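Local structure of GH26C (Muricauda sp. MAR_2010_75, 6Q78) at residues P271-A283 with K316-V328. The protein probably hydrolyses internal beta-1,4-mannosidic linkages of mannans, acting as a family 26 endo-beta-mannanase. Residues are numbered along the deposited sequence; the frame is centred on the assembly and turned at random.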
loop_
_atom_site.group_PDB
_atom_site.type_symbol
_atom_site.label_atom_id
_atom_site.label_comp_id
_atom_site.label_asym_id
_atom_site.label_seq_id
_atom_site.Cartn_x
_atom_site.Cartn_y
_atom_site.Cartn_z
ATOM N N PRO A 271 2.210 1.787 9.866
ATOM C CA PRO A 271 1.710 2.930 10.648
ATOM C C PRO A 271 1.759 4.180 9.784
ATOM O O PRO A 271 2.252 4.157 8.640
ATOM C CB PRO A 271 2.732 3.062 11.785
ATOM C CG PRO A 271 4.039 2.511 11.156
ATOM C CD PRO A 271 3.564 1.354 10.259
ATOM N N ASP A 272 1.254 5.278 10.337
ATOM C CA ASP A 272 1.507 6.602 9.786
ATOM C C ASP A 272 2.899 7.011 10.258
ATOM O O ASP A 272 3.791 6.165 10.251
ATOM C CB ASP A 272 0.420 7.559 10.250
ATOM C CG ASP A 272 0.239 8.738 9.329
ATOM O OD1 ASP A 272 0.910 9.766 9.574
ATOM O OD2 ASP A 272 -0.593 8.664 8.392
ATOM N N ASN A 273 3.116 8.273 10.619
ATOM C CA ASN A 273 4.474 8.772 10.852
ATOM C C ASN A 273 4.761 9.094 12.318
ATOM O O ASN A 273 5.708 9.836 12.605
ATOM C CB ASN A 273 4.751 10.007 9.991
ATOM C CG ASN A 273 3.922 11.204 10.447
ATOM O OD1 ASN A 273 3.293 11.153 11.500
ATOM N ND2 ASN A 273 3.956 12.283 9.697
ATOM N N ARG A 274 3.989 8.520 13.238
ATOM C CA ARG A 274 4.007 8.917 14.644
ATOM C C ARG A 274 4.955 8.027 15.452
ATOM O O ARG A 274 4.584 7.384 16.422
ATOM C CB ARG A 274 2.597 8.886 15.219
ATOM C CG ARG A 274 1.699 9.934 14.560
ATOM C CD ARG A 274 0.235 9.670 14.951
ATOM N NE ARG A 274 0.081 9.896 16.376
ATOM C CZ ARG A 274 -0.237 11.064 16.924
ATOM N NH1 ARG A 274 -0.437 12.133 16.162
ATOM N NH2 ARG A 274 -0.354 11.161 18.238
ATOM N N PHE A 275 6.209 7.994 15.001
ATOM C CA PHE A 275 7.262 7.296 15.713
ATOM C C PHE A 275 8.595 7.958 15.394
ATOM O O PHE A 275 8.779 8.555 14.326
ATOM C CB PHE A 275 7.286 5.803 15.314
ATOM C CG PHE A 275 7.636 5.566 13.877
ATOM C CD1 PHE A 275 8.958 5.355 13.471
ATOM C CD2 PHE A 275 6.638 5.537 12.914
ATOM C CE1 PHE A 275 9.273 5.114 12.129
ATOM C CE2 PHE A 275 6.962 5.319 11.571
ATOM C CZ PHE A 275 8.281 5.123 11.185
ATOM N N PHE A 276 9.530 7.815 16.335
ATOM C CA PHE A 276 10.878 8.336 16.190
ATOM C C PHE A 276 11.934 7.299 16.506
ATOM O O PHE A 276 13.124 7.652 16.562
ATOM C CB PHE A 276 11.108 9.515 17.142
ATOM C CG PHE A 276 10.298 10.721 16.815
ATOM C CD1 PHE A 276 10.797 11.683 15.968
ATOM C CD2 PHE A 276 9.043 10.897 17.373
ATOM C CE1 PHE A 276 10.073 12.802 15.665
ATOM C CE2 PHE A 276 8.303 12.016 17.067
ATOM C CZ PHE A 276 8.822 12.971 16.210
ATOM N N SER A 277 11.540 6.051 16.755
ATOM C CA SER A 277 12.484 5.028 17.167
ATOM C C SER A 277 12.017 3.659 16.678
ATOM O O SER A 277 10.840 3.451 16.346
ATOM C CB SER A 277 12.579 4.998 18.690
ATOM O OG SER A 277 11.350 4.591 19.259
ATOM N N GLU A 278 12.965 2.711 16.651
ATOM C CA GLU A 278 12.609 1.332 16.309
ATOM C C GLU A 278 11.586 0.770 17.288
ATOM O O GLU A 278 10.627 0.107 16.879
ATOM C CB GLU A 278 13.855 0.443 16.320
ATOM C CG GLU A 278 14.859 0.763 15.256
ATOM C CD GLU A 278 16.102 -0.128 15.300
ATOM O OE1 GLU A 278 16.180 -1.065 16.128
ATOM O OE2 GLU A 278 17.011 0.136 14.482
ATOM N N SER A 279 11.792 1.000 18.599
ATOM C CA SER A 279 10.844 0.491 19.580
ATOM C C SER A 279 9.439 1.023 19.337
ATOM O O SER A 279 8.461 0.279 19.479
ATOM C CB SER A 279 11.304 0.829 20.990
ATOM O OG SER A 279 12.486 0.090 21.263
ATOM N N GLU A 280 9.313 2.298 18.954
ATOM C CA GLU A 280 7.972 2.825 18.741
ATOM C C GLU A 280 7.377 2.297 17.448
ATOM O O GLU A 280 6.192 1.966 17.410
ATOM C CB GLU A 280 7.923 4.349 18.819
ATOM C CG GLU A 280 6.479 4.918 18.899
ATOM C CD GLU A 280 5.602 4.389 20.082
ATOM O OE1 GLU A 280 6.109 3.892 21.135
ATOM O OE2 GLU A 280 4.362 4.503 19.960
ATOM N N TYR A 281 8.192 2.155 16.396
ATOM C CA TYR A 281 7.694 1.539 15.167
ATOM C C TYR A 281 7.170 0.142 15.432
ATOM O O TYR A 281 6.178 -0.283 14.834
ATOM C CB TYR A 281 8.802 1.477 14.115
ATOM C CG TYR A 281 8.314 0.919 12.819
ATOM C CD1 TYR A 281 7.621 1.719 11.925
ATOM C CD2 TYR A 281 8.542 -0.413 12.481
ATOM C CE1 TYR A 281 7.158 1.183 10.698
ATOM C CE2 TYR A 281 8.091 -0.951 11.287
ATOM C CZ TYR A 281 7.398 -0.153 10.408
ATOM O OH TYR A 281 6.964 -0.736 9.220
ATOM N N LEU A 282 7.843 -0.609 16.304
ATOM C CA LEU A 282 7.529 -2.014 16.567
ATOM C C LEU A 282 6.475 -2.214 17.662
ATOM O O LEU A 282 6.128 -3.374 17.969
ATOM C CB LEU A 282 8.818 -2.790 16.938
ATOM C CG LEU A 282 9.858 -2.955 15.819
ATOM C CD1 LEU A 282 11.194 -3.429 16.372
ATOM C CD2 LEU A 282 9.368 -3.953 14.785
ATOM N N ALA A 283 5.956 -1.129 18.243
ATOM C CA ALA A 283 5.027 -1.245 19.368
ATOM C C ALA A 283 3.873 -2.217 19.096
ATOM O O ALA A 283 3.554 -3.067 19.944
ATOM C CB ALA A 283 4.518 0.136 19.794
ATOM N N LYS A 316 12.669 8.735 9.849
ATOM C CA LYS A 316 11.696 7.695 10.114
ATOM C C LYS A 316 11.799 6.591 9.066
ATOM O O LYS A 316 11.754 5.399 9.406
ATOM C CB LYS A 316 10.308 8.322 10.173
ATOM C CG LYS A 316 10.116 9.278 11.365
ATOM C CD LYS A 316 8.836 10.093 11.157
ATOM C CE LYS A 316 8.694 11.184 12.226
ATOM N NZ LYS A 316 7.394 11.916 11.941
ATOM N N LEU A 317 11.983 6.957 7.788
ATOM C CA LEU A 317 12.117 5.924 6.761
ATOM C C LEU A 317 13.380 5.096 6.966
ATOM O O LEU A 317 13.394 3.902 6.604
ATOM C CB LEU A 317 12.042 6.539 5.356
ATOM C CG LEU A 317 11.728 5.574 4.197
ATOM C CD1 LEU A 317 10.442 4.804 4.449
ATOM C CD2 LEU A 317 11.634 6.344 2.884
ATOM N N LYS A 318 14.453 5.713 7.520
ATOM C CA LYS A 318 15.683 4.969 7.772
ATOM C C LYS A 318 15.467 3.918 8.844
ATOM O O LYS A 318 16.056 2.821 8.785
ATOM C CB LYS A 318 16.819 5.925 8.148
ATOM C CG LYS A 318 18.155 5.214 8.412
ATOM C CD LYS A 318 18.712 4.589 7.124
ATOM C CE LYS A 318 20.153 4.072 7.366
ATOM N NZ LYS A 318 20.638 3.246 6.220
ATOM N N ILE A 319 14.635 4.234 9.845
ATOM C CA ILE A 319 14.276 3.234 10.846
ATOM C C ILE A 319 13.618 2.036 10.172
ATOM O O ILE A 319 13.940 0.882 10.470
ATOM C CB ILE A 319 13.323 3.845 11.885
ATOM C CG1 ILE A 319 14.073 4.823 12.811
ATOM C CG2 ILE A 319 12.636 2.763 12.669
ATOM C CD1 ILE A 319 13.099 5.651 13.664
ATOM N N VAL A 320 12.596 2.294 9.348
ATOM C CA VAL A 320 11.936 1.214 8.619
ATOM C C VAL A 320 12.948 0.453 7.778
ATOM O O VAL A 320 12.951 -0.785 7.749
ATOM C CB VAL A 320 10.787 1.772 7.758
ATOM C CG1 VAL A 320 10.040 0.654 6.964
ATOM C CG2 VAL A 320 9.798 2.574 8.648
ATOM N N SER A 321 13.771 1.188 7.029
ATOM C CA SER A 321 14.742 0.546 6.140
ATOM C C SER A 321 15.747 -0.300 6.929
ATOM O O SER A 321 16.095 -1.416 6.511
ATOM C CB SER A 321 15.440 1.626 5.312
ATOM O OG SER A 321 16.522 1.117 4.552
ATOM N N ASP A 322 16.206 0.202 8.080
ATOM C CA ASP A 322 17.133 -0.579 8.903
ATOM C C ASP A 322 16.483 -1.860 9.413
ATOM O O ASP A 322 17.121 -2.926 9.432
ATOM C CB ASP A 322 17.625 0.226 10.112
ATOM C CG ASP A 322 18.680 1.257 9.765
ATOM O OD1 ASP A 322 19.278 1.176 8.660
ATOM O OD2 ASP A 322 18.942 2.134 10.638
ATOM N N LEU A 323 15.229 -1.773 9.867
ATOM C CA LEU A 323 14.566 -2.971 10.366
ATOM C C LEU A 323 14.324 -3.974 9.249
ATOM O O LEU A 323 14.457 -5.188 9.455
ATOM C CB LEU A 323 13.238 -2.601 11.008
ATOM C CG LEU A 323 13.333 -1.962 12.376
ATOM C CD1 LEU A 323 11.918 -1.463 12.730
ATOM C CD2 LEU A 323 13.854 -2.963 13.411
ATOM N N ALA A 324 13.953 -3.490 8.056
ATOM C CA ALA A 324 13.782 -4.399 6.924
ATOM C C ALA A 324 15.092 -5.094 6.550
ATOM O O ALA A 324 15.103 -6.278 6.194
ATOM C CB ALA A 324 13.213 -3.620 5.736
ATOM N N GLU A 325 16.218 -4.380 6.619
ATOM C CA GLU A 325 17.498 -5.043 6.373
ATOM C C GLU A 325 17.767 -6.111 7.433
ATOM O O GLU A 325 18.158 -7.237 7.111
ATOM C CB GLU A 325 18.611 -4.002 6.344
ATOM C CG GLU A 325 18.645 -3.163 5.085
ATOM C CD GLU A 325 20.012 -2.578 4.812
ATOM O OE1 GLU A 325 20.914 -3.329 4.377
ATOM O OE2 GLU A 325 20.187 -1.369 5.048
ATOM N N GLU A 326 17.515 -5.797 8.694
ATOM C CA GLU A 326 17.821 -6.748 9.762
ATOM C C GLU A 326 16.923 -7.985 9.715
ATOM O O GLU A 326 17.392 -9.104 9.989
ATOM C CB GLU A 326 17.727 -6.041 11.112
ATOM C CG GLU A 326 18.940 -5.166 11.375
ATOM C CD GLU A 326 18.772 -4.297 12.589
ATOM O OE1 GLU A 326 19.592 -3.371 12.771
ATOM O OE2 GLU A 326 17.804 -4.544 13.348
ATOM N N ARG A 327 15.643 -7.816 9.352
ATOM C CA ARG A 327 14.652 -8.884 9.448
ATOM C C ARG A 327 14.347 -9.521 8.098
ATOM O O ARG A 327 13.471 -10.386 8.014
ATOM C CB ARG A 327 13.384 -8.379 10.129
ATOM C CG ARG A 327 13.637 -8.077 11.624
ATOM C CD ARG A 327 12.749 -6.997 12.132
ATOM N NE ARG A 327 13.079 -6.674 13.521
ATOM C CZ ARG A 327 12.358 -7.061 14.571
ATOM N NH1 ARG A 327 11.269 -7.799 14.395
ATOM N NH2 ARG A 327 12.730 -6.709 15.800
ATOM N N VAL A 328 15.096 -9.160 7.057
ATOM C CA VAL A 328 14.891 -9.665 5.698
ATOM C C VAL A 328 13.460 -9.413 5.235
ATOM O O VAL A 328 12.761 -10.330 4.797
ATOM C CB VAL A 328 15.324 -11.140 5.538
ATOM C CG1 VAL A 328 15.505 -11.467 4.084
ATOM C CG2 VAL A 328 16.618 -11.396 6.318
HETATM O O HOH W 1 17.398 2.491 12.763
HETATM O O HOH W 2 17.711 -3.313 16.065
#
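Residues 271-283, a loop that leads into the short helix 278-281, lie against one side of helix 306-327, with the CA atoms of Glu278 and Ile319 6.0 Å apart. In this TIM barrel the loop follows strand 265-269, and the helix is the one leading into strand 330-336. Lys316 carries the polar link: its long methylene chain runs past Phe275 O (CG 3.3 Å), a buried oxygen with no polar partner in the model, and NZ donates to Asn273 O (2.8 Å) in the carbonyl plane while also pairing with Asp301. Lys316 CE lies over one face of the Phe276 ring. A methionine in its place would probably leave Asn273 O without its donor and the Asp301 carboxylate without its opposite charge. The flat Phe275 ring sits between Lys316 CG on one face and Tyr281 CD1 on the other. Further along the helix, branched side chains suit the apolar surface: Ile319 CD1 meets Phe276 C, and Val320 CG2 approaches Tyr281 CE1 obliquely at 3.6 Å. With CG anti to the backbone N (chi1 -177°), the Tyr281 ring reaches Val320 CG2 and Leu323 CD1, its hydroxyl hydrogen-bonded to Gly295 O of strand 293-298. Leucine's forked end suits position 323, where CD1 meets both Tyr281 CD2 and Leu282 CG. Acidic Glu278 faces Asp322 and Glu326, and water probably eases the like charges: one molecule donates to Glu278 OE2 and Asp322 OD2, a second to Glu278 OE1 (2.7 Å) and Glu326 OE2 (3.0 Å).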